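PDB 3RY0: putative tautomerase from Streptomyces achromogenes, which belongs to the tautomerase family of the MIF clan, small beta-alpha-beta proteins, and assembles from six copies; its specific activity is not known. Local coordinates for residues R4-E9 against I41-P46. Residues are numbered along the deposited sequence; the frame is centred on the assembly and turned at random.
Sequences RVTLLE and IVEETP
Arg4 reaches across to Glu43 on one face of the parallel ladder of strands 2-8 and 39-45, where its NE donates to Glu43 OE2 at 2.7 Å in a salt bridge. With CG anti to the backbone N (chi1 -166°) and a bend at chi3, the arginine chain brings NE over the carboxylate, meeting OE2 from above its plane; the two flat groups are turned 49° apart. Ile41 runs alongside and sets CB over one face of the guanidinium, toward its rim. The other carboxylate oxygen, Glu43 OE1, is 3.2 Å from Thr6 OG1, and both atoms bind Arg4 NH1 of a neighbouring subunit. On the opposite face, which helix 13-31 packs against, Leu7 CD1 rests 3.8 Å from Val42 CG1, and Val5 packs on Leu19 and Leu23.

The strands form a beta-alpha-beta unit with that helix, stitched by alternating bonds such as Val5 N to Ile41 O (2.8 Å), and their sheet runs on across two subunit interfaces. Just past strand 2-8, Glu9 N donates to Thr45 O at 2.9 Å, from above the carbonyl plane, while the Glu9 carboxylate lies against the Pro46 ring. Each Glu43 carboxylate thus answers arginines of two subunits, which would probably favour its ionised form and suggests that it helps tie the strand pair to the neighbouring subunit.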
loop_
_atom_site.group_PDB
_atom_site.type_symbol
_atom_site.label_atom_id
_atom_site.label_comp_id
_atom_site.label_asym_id
_atom_site.label_seq_id
_atom_site.Cartn_x
_atom_site.Cartn_y
_atom_site.Cartn_z
ATOM N N ARG A 4 5.756 -5.617 3.427
ATOM C CA ARG A 4 5.848 -5.195 2.020
ATOM C C ARG A 4 7.098 -4.366 1.926
ATOM O O ARG A 4 7.189 -3.318 2.588
ATOM C CB ARG A 4 4.653 -4.353 1.599
ATOM C CG ARG A 4 4.560 -4.213 0.101
ATOM C CD ARG A 4 3.108 -3.688 -0.380
ATOM N NE ARG A 4 2.706 -4.515 -1.550
ATOM C CZ ARG A 4 1.655 -5.349 -1.711
ATOM N NH1 ARG A 4 1.622 -5.935 -2.879
ATOM N NH2 ARG A 4 0.543 -5.571 -0.869
ATOM N N VAL A 5 8.018 -4.763 1.053
ATOM C CA VAL A 5 9.276 -4.051 0.917
ATOM C C VAL A 5 9.266 -3.340 -0.428
ATOM O O VAL A 5 8.915 -3.964 -1.471
ATOM C CB VAL A 5 10.447 -5.034 0.914
ATOM C CG1 VAL A 5 11.834 -4.359 0.760
ATOM C CG2 VAL A 5 10.382 -5.915 2.102
ATOM N N THR A 6 9.699 -2.078 -0.442
ATOM C CA THR A 6 9.871 -1.396 -1.723
ATOM C C THR A 6 11.388 -1.102 -1.902
ATOM O O THR A 6 11.960 -0.426 -1.056
ATOM C CB THR A 6 9.089 -0.068 -1.657
ATOM O OG1 THR A 6 7.707 -0.310 -1.348
ATOM C CG2 THR A 6 9.122 0.645 -3.051
ATOM N N LEU A 7 11.923 -1.625 -2.980
ATOM C CA LEU A 7 13.361 -1.524 -3.280
ATOM C C LEU A 7 13.569 -0.956 -4.592
ATOM O O LEU A 7 12.766 -1.183 -5.449
ATOM C CB LEU A 7 14.011 -2.933 -3.434
ATOM C CG LEU A 7 13.960 -3.909 -2.281
ATOM C CD1 LEU A 7 14.802 -5.164 -2.626
ATOM C CD2 LEU A 7 14.536 -3.197 -0.989
ATOM N N LEU A 8 14.692 -0.288 -4.855
ATOM C CA LEU A 8 15.071 0.004 -6.258
ATOM C C LEU A 8 15.378 -1.231 -7.014
ATOM O O LEU A 8 16.017 -2.190 -6.431
ATOM C CB LEU A 8 16.312 0.856 -6.319
ATOM C CG LEU A 8 16.124 2.284 -5.959
ATOM C CD1 LEU A 8 17.532 2.961 -5.663
ATOM C CD2 LEU A 8 15.458 3.073 -7.115
ATOM N N GLU A 9 15.059 -1.225 -8.302
ATOM C CA GLU A 9 15.525 -2.226 -9.251
ATOM C C GLU A 9 17.038 -2.412 -9.172
ATOM O O GLU A 9 17.800 -1.525 -8.858
ATOM C CB GLU A 9 15.091 -1.870 -10.721
ATOM C CG GLU A 9 13.648 -2.127 -11.022
ATOM C CD GLU A 9 13.218 -1.757 -12.440
ATOM O OE1 GLU A 9 14.035 -1.169 -13.202
ATOM O OE2 GLU A 9 12.070 -2.000 -12.799
ATOM N N ILE A 41 6.268 -9.489 0.658
ATOM C CA ILE A 41 6.120 -9.180 -0.746
ATOM C C ILE A 41 7.211 -8.121 -1.090
ATOM O O ILE A 41 7.280 -7.065 -0.397
ATOM C CB ILE A 41 4.739 -8.528 -1.072
ATOM C CG1 ILE A 41 3.618 -9.434 -0.571
ATOM C CG2 ILE A 41 4.716 -8.216 -2.635
ATOM C CD1 ILE A 41 3.305 -10.630 -1.419
ATOM N N VAL A 42 8.026 -8.391 -2.073
ATOM C CA VAL A 42 9.121 -7.481 -2.442
ATOM C C VAL A 42 8.732 -6.830 -3.735
ATOM O O VAL A 42 8.554 -7.542 -4.765
ATOM C CB VAL A 42 10.478 -8.202 -2.560
ATOM C CG1 VAL A 42 11.596 -7.214 -3.065
ATOM C CG2 VAL A 42 10.940 -8.779 -1.259
ATOM N N GLU A 43 8.663 -5.493 -3.746
ATOM C CA GLU A 43 8.301 -4.754 -4.976
ATOM C C GLU A 43 9.585 -3.991 -5.394
ATOM O O GLU A 43 10.355 -3.523 -4.529
ATOM C CB GLU A 43 7.298 -3.697 -4.565
ATOM C CG GLU A 43 6.036 -4.245 -4.014
ATOM C CD GLU A 43 5.098 -3.116 -3.584
ATOM O OE1 GLU A 43 5.589 -2.011 -3.130
ATOM O OE2 GLU A 43 3.876 -3.385 -3.700
ATOM N N GLU A 44 9.864 -3.917 -6.697
ATOM C CA GLU A 44 11.064 -3.259 -7.248
ATOM C C GLU A 44 10.517 -2.075 -8.058
ATOM O O GLU A 44 9.539 -2.169 -8.842
ATOM C CB GLU A 44 11.860 -4.221 -8.133
ATOM C CG GLU A 44 12.485 -5.288 -7.264
ATOM C CD GLU A 44 13.625 -6.100 -7.932
ATOM O OE1 GLU A 44 14.130 -5.687 -8.997
ATOM O OE2 GLU A 44 14.024 -7.126 -7.344
ATOM N N THR A 45 11.134 -0.922 -7.845
ATOM C CA THR A 45 10.755 0.299 -8.486
ATOM C C THR A 45 11.927 0.761 -9.389
ATOM O O THR A 45 13.073 0.827 -8.910
ATOM C CB THR A 45 10.491 1.399 -7.412
ATOM O OG1 THR A 45 9.426 0.893 -6.546
ATOM C CG2 THR A 45 10.125 2.664 -8.040
ATOM N N PRO A 46 11.641 1.153 -10.649
ATOM C CA PRO A 46 12.746 1.661 -11.480
ATOM C C PRO A 46 13.177 3.013 -10.958
ATOM O O PRO A 46 12.360 3.778 -10.369
ATOM C CB PRO A 46 12.129 1.819 -12.862
ATOM C CG PRO A 46 10.799 1.753 -12.762
ATOM C CD PRO A 46 10.361 1.051 -11.377
#